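Local coordinates for Ice-binding protein isoform1a (Antarctomyces psychrotrophicus, PDB 7BWX) that binds ice, apparently by matching specific water molecules of the prism planes, and so probably acts as an antifreeze protein, at residues Ser140-Thr145 against Ser167-Asn172; Ala82-Ala87 against Gly100-Asp105. The protein carries 1 engineered substitution. All coordinates share one frame; numbering follows the deposited sequence.

Contact 1: residues Ser140-Thr145 against Ser167-Asn172; sequences SSIILT and SHLEGN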
ATOM      1  N   SER A 140     -12.111   3.371  -8.671  1.00 16.38           N
ATOM      2  CA  SER A 140     -12.449   3.146  -7.256  1.00 14.37           C
ATOM      3  C   SER A 140     -11.697   4.168  -6.399  1.00 14.62           C
ATOM      4  O   SER A 140     -10.652   4.682  -6.841  1.00 15.95           O
ATOM      5  CB  SER A 140     -12.182   1.693  -6.829  1.00 15.38           C
ATOM      6  OG  SER A 140     -10.788   1.392  -6.869  1.00 14.78           O
ATOM      7  N   SER A 141     -12.158   4.418  -5.189  1.00 14.99           N
ATOM      8  CA  SER A 141     -11.499   5.380  -4.292  1.00 15.76           C
ATOM      9  C   SER A 141     -11.665   5.018  -2.843  1.00 15.63           C
ATOM     10  O   SER A 141     -12.718   4.523  -2.415  1.00 17.45           O
ATOM     11  CB  SER A 141     -12.024   6.765  -4.545  1.00 17.01           C
ATOM     12  OG  SER A 141     -11.132   7.714  -4.007  1.00 15.13           O
ATOM     13  N   ILE A 142     -10.651   5.344  -2.098  1.00 15.15           N
ATOM     14  CA  ILE A 142     -10.660   5.274  -0.627  1.00 16.64           C
ATOM     15  C   ILE A 142     -10.602   6.700  -0.106  1.00 17.84           C
ATOM     16  O   ILE A 142      -9.712   7.447  -0.518  1.00 17.62           O
ATOM     17  CB  ILE A 142      -9.484   4.410  -0.139  1.00 17.93           C
ATOM     18  CG1 ILE A 142      -9.643   2.980  -0.651  1.00 20.28           C
ATOM     19  CG2 ILE A 142      -9.372   4.463   1.387  1.00 19.36           C
ATOM     20  CD1 ILE A 142      -8.369   2.175  -0.699  1.00 21.85           C
ATOM     21  N   ILE A 143     -11.491   7.050   0.794  1.00 16.94           N
ATOM     22  CA  ILE A 143     -11.555   8.418   1.366  1.00 19.49           C
ATOM     23  C   ILE A 143     -11.471   8.343   2.889  1.00 19.29           C
ATOM     24  O   ILE A 143     -11.797   7.273   3.515  1.00 18.02           O
ATOM     25  CB  ILE A 143     -12.828   9.141   0.883  1.00 20.50           C
ATOM     26  CG1 ILE A 143     -14.114   8.515   1.406  1.00 20.76           C
ATOM     27  CG2 ILE A 143     -12.846   9.248  -0.628  1.00 22.19           C
ATOM     28  CD1 ILE A 143     -15.347   9.313   1.009  1.00 24.04           C
ATOM     29  N   LEU A 144     -11.023   9.438   3.452  1.00 17.52           N
ATOM     30  CA  LEU A 144     -10.803   9.596   4.893  1.00 19.42           C
ATOM     31  C   LEU A 144     -11.823  10.594   5.447  1.00 22.54           C
ATOM     32  O   LEU A 144     -11.881  11.691   4.893  1.00 20.50           O
ATOM     33  CB  LEU A 144      -9.397  10.151   5.087  1.00 20.71           C
ATOM     34  CG  LEU A 144      -8.274   9.368   4.402  1.00 20.07           C
ATOM     35  CD1 LEU A 144      -6.964  10.117   4.554  1.00 21.52           C
ATOM     36  CD2 LEU A 144      -8.194   7.941   4.926  1.00 21.25           C
ATOM     37  N   THR A 145     -12.477  10.284   6.558  1.00 21.57           N
ATOM     38  CA  THR A 145     -13.380  11.263   7.222  1.00 23.99           C
ATOM     39  C   THR A 145     -13.050  11.350   8.707  1.00 24.95           C
ATOM     40  O   THR A 145     -12.428  10.412   9.250  1.00 20.46           O
ATOM     41  CB  THR A 145     -14.841  10.891   6.980  1.00 23.30           C
ATOM     42  OG1 THR A 145     -15.045   9.633   7.630  1.00 23.11           O
ATOM     43  CG2 THR A 145     -15.166  10.806   5.505  1.00 26.85           C
ATOM     44  N   SER A 167      -7.788   4.462 -10.321  1.00 16.10           N
ATOM     45  CA  SER A 167      -8.217   4.268  -8.925  1.00 15.09           C
ATOM     46  C   SER A 167      -7.415   5.174  -8.002  1.00 14.54           C
ATOM     47  O   SER A 167      -6.354   5.683  -8.407  1.00 14.32           O
ATOM     48  CB  SER A 167      -8.056   2.819  -8.482  1.00 16.66           C
ATOM     49  OG  SER A 167      -6.685   2.448  -8.484  1.00 15.05           O
ATOM     50  N   HIS A 168      -7.904   5.355  -6.794  1.00 12.67           N
ATOM     51  CA  HIS A 168      -7.232   6.131  -5.750  1.00 12.77           C
ATOM     52  C   HIS A 168      -7.222   5.336  -4.459  1.00 13.70           C
ATOM     53  O   HIS A 168      -8.265   4.846  -4.042  1.00 14.18           O
ATOM     54  CB  HIS A 168      -7.879   7.502  -5.547  1.00 13.02           C
ATOM     55  CG  HIS A 168      -7.182   8.271  -4.487  1.00 13.27           C
ATOM     56  ND1 HIS A 168      -5.915   8.779  -4.697  1.00 13.78           N
ATOM     57  CD2 HIS A 168      -7.488   8.509  -3.186  1.00 14.32           C
ATOM     58  CE1 HIS A 168      -5.498   9.355  -3.579  1.00 13.29           C
ATOM     59  NE2 HIS A 168      -6.460   9.233  -2.643  1.00 13.79           N
ATOM     60  N   LEU A 169      -6.042   5.214  -3.847  1.00 14.22           N
ATOM     61  CA  LEU A 169      -5.883   4.485  -2.573  1.00 14.44           C
ATOM     62  C   LEU A 169      -5.212   5.402  -1.565  1.00 13.82           C
ATOM     63  O   LEU A 169      -4.364   6.265  -1.944  1.00 13.46           O
ATOM     64  CB  LEU A 169      -5.093   3.201  -2.811  1.00 15.89           C
ATOM     65  CG  LEU A 169      -4.823   2.335  -1.584  1.00 17.50           C
ATOM     66  CD1 LEU A 169      -4.837   0.863  -1.936  1.00 18.55           C
ATOM     67  CD2 LEU A 169      -3.463   2.686  -0.972  1.00 18.49           C
ATOM     68  N   GLU A 170      -5.655   5.253  -0.333  1.00 12.98           N
ATOM     69  CA  GLU A 170      -5.044   5.858   0.843  1.00 13.66           C
ATOM     70  C   GLU A 170      -4.480   4.680   1.643  1.00 14.54           C
ATOM     71  O   GLU A 170      -5.214   3.697   1.881  1.00 15.43           O
ATOM     72  CB  GLU A 170      -6.068   6.672   1.645  1.00 14.80           C
ATOM     73  CG  GLU A 170      -6.710   7.826   0.844  1.00 15.22           C
ATOM     74  CD  GLU A 170      -5.926   9.121   0.836  1.00 16.65           C
ATOM     75  OE1 GLU A 170      -5.057   9.279   1.728  1.00 20.84           O
ATOM     76  OE2 GLU A 170      -6.170   9.988  -0.032  1.00 19.14           O
ATOM     77  N   GLY A 171      -3.233   4.806   2.055  1.00 12.40           N
ATOM     78  CA  GLY A 171      -2.649   3.878   3.017  1.00 14.19           C
ATOM     79  C   GLY A 171      -1.387   3.173   2.524  1.00 14.76           C
ATOM     80  O   GLY A 171      -0.959   3.399   1.393  1.00 14.32           O
ATOM     81  N   ASN A 172      -0.815   2.375   3.426  1.00 14.51           N
ATOM     82  CA  ASN A 172       0.442   1.604   3.212  1.00 15.08           C
ATOM     83  C   ASN A 172       0.063   0.204   2.738  1.00 14.43           C
ATOM     84  O   ASN A 172      -0.598  -0.526   3.471  1.00 15.57           O
ATOM     85  CB  ASN A 172       1.262   1.627   4.498  1.00 16.41           C
ATOM     86  CG  ASN A 172       1.613   3.031   4.935  1.00 18.27           C
ATOM     87  OD1 ASN A 172       2.254   3.771   4.185  1.00 20.11           O
ATOM     88  ND2 ASN A 172       1.217   3.395   6.145  1.00 19.24           N
TER
HETATM   89  O   HOH W   1      -9.082   2.243  -4.751  1.00 16.53           O
HETATM   90  O   HOH W   2      -8.854  10.109  -0.509  1.00 16.92           O
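Two torsions set up the polar half of this contact: His168 holds its ring anti to the backbone N (chi1 -180°), and Glu170, whose CG lies against the carbonyl O of Ile142 at 3.3 Å, bends sharply at chi2 (-85°), which carries its carboxylate back to the ring. His168 NE2 then donates a nearly straight hydrogen bond of 2.7 Å to Glu170 OE2; the acceptor lies in the ring plane, whereas the donor comes from above the carboxylate plane. With water 2 and Asn188 ND2, OE2 is gripped by three donors, which would probably favour the ionised carboxylate. The same water donates to Ile142 O at 2.8 Å and thus ties the two segments together. Across the contact the nearest atom to Glu170 OE1 is Leu144 CD1, at 3.5 Å.

Ile142 and Leu169 lie side by side and point the same way, CD1 of Ile142 reaching CG of Leu169 at 3.7 Å. The backbones meet at one end: His168 N donates to Ser140 O at 2.8 Å, and Ile142 N to His168 O at 3.1 Å, this donor standing well above the carbonyl plane. Water 1 adds a bridge from His168 O to Ser140 OG, a hydroxyl also bonded to Tyr137 O. The axes of strands 141-145 and 168-170 lie 40° apart, and beyond the Ile142 N bond side chains and water 2 make the contact.

The two strands belong to neighbouring coils of the right-handed beta-helix, but they part towards different sheets instead of pairing along their length. Strand 141-145 runs parallel to strand 113-117 at the outermost position of its three-stranded sheet, strand 168-170 pairs with strand 186-192, where Thr186 meets His168 ND1, and Trp155 of strand 153-157 packs against both Ile142 and Leu169.

Contact 2: residues Ala82-Ala87 against Gly100-Asp105; sequences ATVDQA and GVYKYD
Neighbouring parallel strands of the right-handed beta-helix meet here, Val84-Asp85 alongside Gly100-Tyr104, with Val84 opposite Tyr102 and Asp85 opposite Lys103. Val101 O accepts from two successive amides, Thr83 N at 2.8 Å and Val84 N at 3.0 Å, while Thr83 OG1 takes the Val101 N-H at 3.0 Å. The bonds from Val84 N to Val101 O, Lys103 N to Val84 O and Gln86 N to Lys103 O carry the parallel pattern; Asp105 N then bonds to Ala87 O, one residue past the regular register. On one face Val84 CG2 packs against Tyr102 CE2 at 3.6 Å.

The other face carries charge. Lys103, extended to CD, bends at chi3 and chi4 (88° and 67°), which brings NZ within 3.1 Å of Asp85 OD1 and lets it salt-bridge Asp105 OD1 as well. Asp85 OD1 also accepts from Ala87 N, closing an Asx turn; the ammonium and the amide reach it from opposite sides of the carboxylate plane.

Gln86 lies along the Tyr104 ring, its CB 3.6 Å from the Tyr104 ring centroid in a CH-pi contact and its CG over the same ring near CZ. Its NE2 donates to Tyr104 OH at 3.2 Å, with amide and ring planes 66° apart. A leucine in place of Tyr104 would probably leave the Gln86 amide without this acceptor and its chain freer to turn.

Strand 126-130 pairs with strand 100-104 on the side away from strand 84-85, and Phe97 of strand 96-97 stacks on Tyr102 and touches Gln86 and Tyr104.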
ATOM      1  N   ALA A  82      -7.727  -9.998  15.042  1.00 21.42           N
ATOM      2  CA  ALA A  82      -8.771  -9.240  14.326  1.00 23.52           C
ATOM      3  C   ALA A  82      -9.759  -8.696  15.363  1.00 28.05           C
ATOM      4  O   ALA A  82      -9.931  -9.341  16.410  1.00 25.57           O
ATOM      5  CB  ALA A  82      -9.425 -10.094  13.277  1.00 24.20           C
ATOM      6  N   THR A  83     -10.237  -7.471  15.170  1.00 24.71           N
ATOM      7  CA  THR A  83     -11.343  -6.893  15.955  1.00 25.42           C
ATOM      8  C   THR A  83     -12.634  -7.115  15.181  1.00 27.93           C
ATOM      9  O   THR A  83     -13.670  -7.070  15.822  1.00 26.92           O
ATOM     10  CB  THR A  83     -11.124  -5.409  16.248  1.00 26.22           C
ATOM     11  OG1 THR A  83     -11.095  -4.702  15.002  1.00 22.60           O
ATOM     12  CG2 THR A  83      -9.872  -5.198  17.068  1.00 26.83           C
ATOM     13  N   VAL A  84     -12.572  -7.297  13.859  1.00 25.03           N
ATOM     14  CA  VAL A  84     -13.758  -7.582  13.012  1.00 24.17           C
ATOM     15  C   VAL A  84     -13.417  -8.731  12.081  1.00 25.20           C
ATOM     16  O   VAL A  84     -12.494  -8.586  11.219  1.00 23.15           O
ATOM     17  CB  VAL A  84     -14.198  -6.351  12.201  1.00 25.05           C
ATOM     18  CG1 VAL A  84     -15.389  -6.664  11.322  1.00 26.05           C
ATOM     19  CG2 VAL A  84     -14.453  -5.129  13.067  1.00 27.06           C
ATOM     20  N   ASP A  85     -14.159  -9.821  12.184  1.00 23.38           N
ATOM     21  CA  ASP A  85     -13.986 -10.983  11.298  1.00 25.33           C
ATOM     22  C   ASP A  85     -14.979 -10.862  10.147  1.00 27.25           C
ATOM     23  O   ASP A  85     -16.172 -10.990  10.426  1.00 27.97           O
ATOM     24  CB  ASP A  85     -14.145 -12.272  12.101  1.00 32.25           C
ATOM     25  CG  ASP A  85     -13.958 -13.545  11.300  1.00 36.63           C
ATOM     26  OD1 ASP A  85     -13.687 -13.468  10.095  1.00 35.46           O
ATOM     27  OD2 ASP A  85     -14.095 -14.616  11.906  1.00 45.80           O
ATOM     28  N   GLN A  86     -14.500 -10.656   8.912  1.00 21.92           N
ATOM     29  CA  GLN A  86     -15.337 -10.440   7.708  1.00 22.65           C
ATOM     30  C   GLN A  86     -15.421 -11.763   6.981  1.00 22.77           C
ATOM     31  O   GLN A  86     -16.108 -11.837   5.956  1.00 23.89           O
ATOM     32  CB  GLN A  86     -14.809  -9.314   6.816  1.00 23.02           C
ATOM     33  CG  GLN A  86     -14.643  -7.976   7.497  1.00 23.55           C
ATOM     34  CD  GLN A  86     -15.946  -7.264   7.767  1.00 30.32           C
ATOM     35  OE1 GLN A  86     -16.828  -7.839   8.405  1.00 28.00           O
ATOM     36  NE2 GLN A  86     -16.028  -5.991   7.378  1.00 24.48           N
ATOM     37  N   ALA A  87     -14.749 -12.788   7.512  1.00 26.08           N
ATOM     38  CA  ALA A  87     -14.782 -14.152   6.952  1.00 24.53           C
ATOM     39  C   ALA A  87     -14.699 -14.097   5.416  1.00 24.64           C
ATOM     40  O   ALA A  87     -13.693 -13.588   4.923  1.00 24.22           O
ATOM     41  CB  ALA A  87     -16.002 -14.868   7.493  1.00 27.20           C
ATOM     42  N   GLY A 100      -9.993  -0.479  13.166  1.00 20.89           N
ATOM     43  CA  GLY A 100     -10.028  -1.900  13.552  1.00 21.04           C
ATOM     44  C   GLY A 100      -8.992  -2.710  12.794  1.00 20.09           C
ATOM     45  O   GLY A 100      -8.322  -2.161  11.905  1.00 17.55           O
ATOM     46  N   VAL A 101      -8.865  -3.972  13.179  1.00 19.95           N
ATOM     47  CA  VAL A 101      -8.138  -5.029  12.444  1.00 18.99           C
ATOM     48  C   VAL A 101      -9.216  -5.885  11.811  1.00 19.01           C
ATOM     49  O   VAL A 101      -9.960  -6.610  12.554  1.00 20.71           O
ATOM     50  CB  VAL A 101      -7.197  -5.780  13.406  1.00 18.26           C
ATOM     51  CG1 VAL A 101      -6.321  -6.808  12.692  1.00 19.22           C
ATOM     52  CG2 VAL A 101      -6.353  -4.791  14.180  1.00 18.96           C
ATOM     53  N   TYR A 102      -9.349  -5.791  10.500  1.00 17.51           N
ATOM     54  CA  TYR A 102     -10.416  -6.457   9.716  1.00 19.19           C
ATOM     55  C   TYR A 102      -9.810  -7.670   9.018  1.00 21.82           C
ATOM     56  O   TYR A 102      -8.856  -7.504   8.190  1.00 19.08           O
ATOM     57  CB  TYR A 102     -10.983  -5.489   8.676  1.00 20.35           C
ATOM     58  CG  TYR A 102     -11.755  -4.346   9.279  1.00 21.28           C
ATOM     59  CD1 TYR A 102     -11.136  -3.238   9.810  1.00 21.84           C
ATOM     60  CD2 TYR A 102     -13.141  -4.373   9.310  1.00 23.82           C
ATOM     61  CE1 TYR A 102     -11.860  -2.189  10.360  1.00 22.23           C
ATOM     62  CE2 TYR A 102     -13.879  -3.381   9.927  1.00 22.63           C
ATOM     63  CZ  TYR A 102     -13.241  -2.274  10.427  1.00 25.02           C
ATOM     64  OH  TYR A 102     -13.985  -1.292  11.020  1.00 25.37           O
ATOM     65  N   LYS A 103     -10.322  -8.855   9.338  1.00 20.27           N
ATOM     66  CA  LYS A 103      -9.849 -10.131   8.758  1.00 21.08           C
ATOM     67  C   LYS A 103     -10.728 -10.520   7.589  1.00 19.53           C
ATOM     68  O   LYS A 103     -11.976 -10.738   7.767  1.00 19.94           O
ATOM     69  CB  LYS A 103      -9.793 -11.199   9.856  1.00 24.80           C
ATOM     70  CG  LYS A 103      -9.500 -12.618   9.394  1.00 31.77           C
ATOM     71  CD  LYS A 103      -9.195 -13.570  10.561  1.00 38.55           C
ATOM     72  CE  LYS A 103     -10.421 -14.221  11.151  1.00 47.43           C
ATOM     73  NZ  LYS A 103     -11.055 -15.157  10.183  1.00 51.00           N
ATOM     74  N   TYR A 104     -10.113 -10.714   6.432  1.00 17.28           N
ATOM     75  CA  TYR A 104     -10.752 -11.259   5.225  1.00 17.24           C
ATOM     76  C   TYR A 104     -10.052 -12.550   4.831  1.00 19.93           C
ATOM     77  O   TYR A 104      -8.803 -12.518   4.546  1.00 19.71           O
ATOM     78  CB  TYR A 104     -10.720 -10.245   4.082  1.00 18.70           C
ATOM     79  CG  TYR A 104     -11.588  -9.027   4.306  1.00 19.33           C
ATOM     80  CD1 TYR A 104     -11.161  -7.967   5.082  1.00 18.92           C
ATOM     81  CD2 TYR A 104     -12.841  -8.940   3.732  1.00 19.81           C
ATOM     82  CE1 TYR A 104     -11.946  -6.846   5.304  1.00 20.69           C
ATOM     83  CE2 TYR A 104     -13.638  -7.818   3.922  1.00 21.11           C
ATOM     84  CZ  TYR A 104     -13.200  -6.779   4.721  1.00 21.27           C
ATOM     85  OH  TYR A 104     -13.994  -5.681   4.870  1.00 20.56           O
ATOM     86  N   ASP A 105     -10.816 -13.641   4.696  1.00 19.56           N
ATOM     87  CA  ASP A 105     -10.231 -14.976   4.442  1.00 22.56           C
ATOM     88  C   ASP A 105     -10.022 -15.233   2.967  1.00 21.88           C
ATOM     89  O   ASP A 105      -9.348 -16.207   2.652  1.00 21.64           O
ATOM     90  CB  ASP A 105     -11.121 -16.102   4.946  1.00 26.98           C
ATOM     91  CG  ASP A 105     -11.473 -15.976   6.402  1.00 32.49           C
ATOM     92  OD1 ASP A 105     -10.608 -15.511   7.182  1.00 34.20           O
ATOM     93  OD2 ASP A 105     -12.623 -16.376   6.742  1.00 42.11           O
TER

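How the contacts relate
Both contacts lie in one beta-helix, but only contact 2 is a regular parallel strand pair, the strands of contact 1 being splayed. Contact 1 is buried, its centre about 10 Å from the centre of the chain, whereas contact 2 is a surface contact about 18 Å from it. Their centres are about 19 Å apart and their nearest atoms about 11 Å, so they do not touch. Strand pairing connects them indirectly: strand 100-104 leads through strands 126-130 and 153-157 to strand 172-175, which begins just after the corner at Gly171. Along the sequence contact 2 closes before contact 1 opens. Their geometry alone does not assign either one to the ice-binding surface.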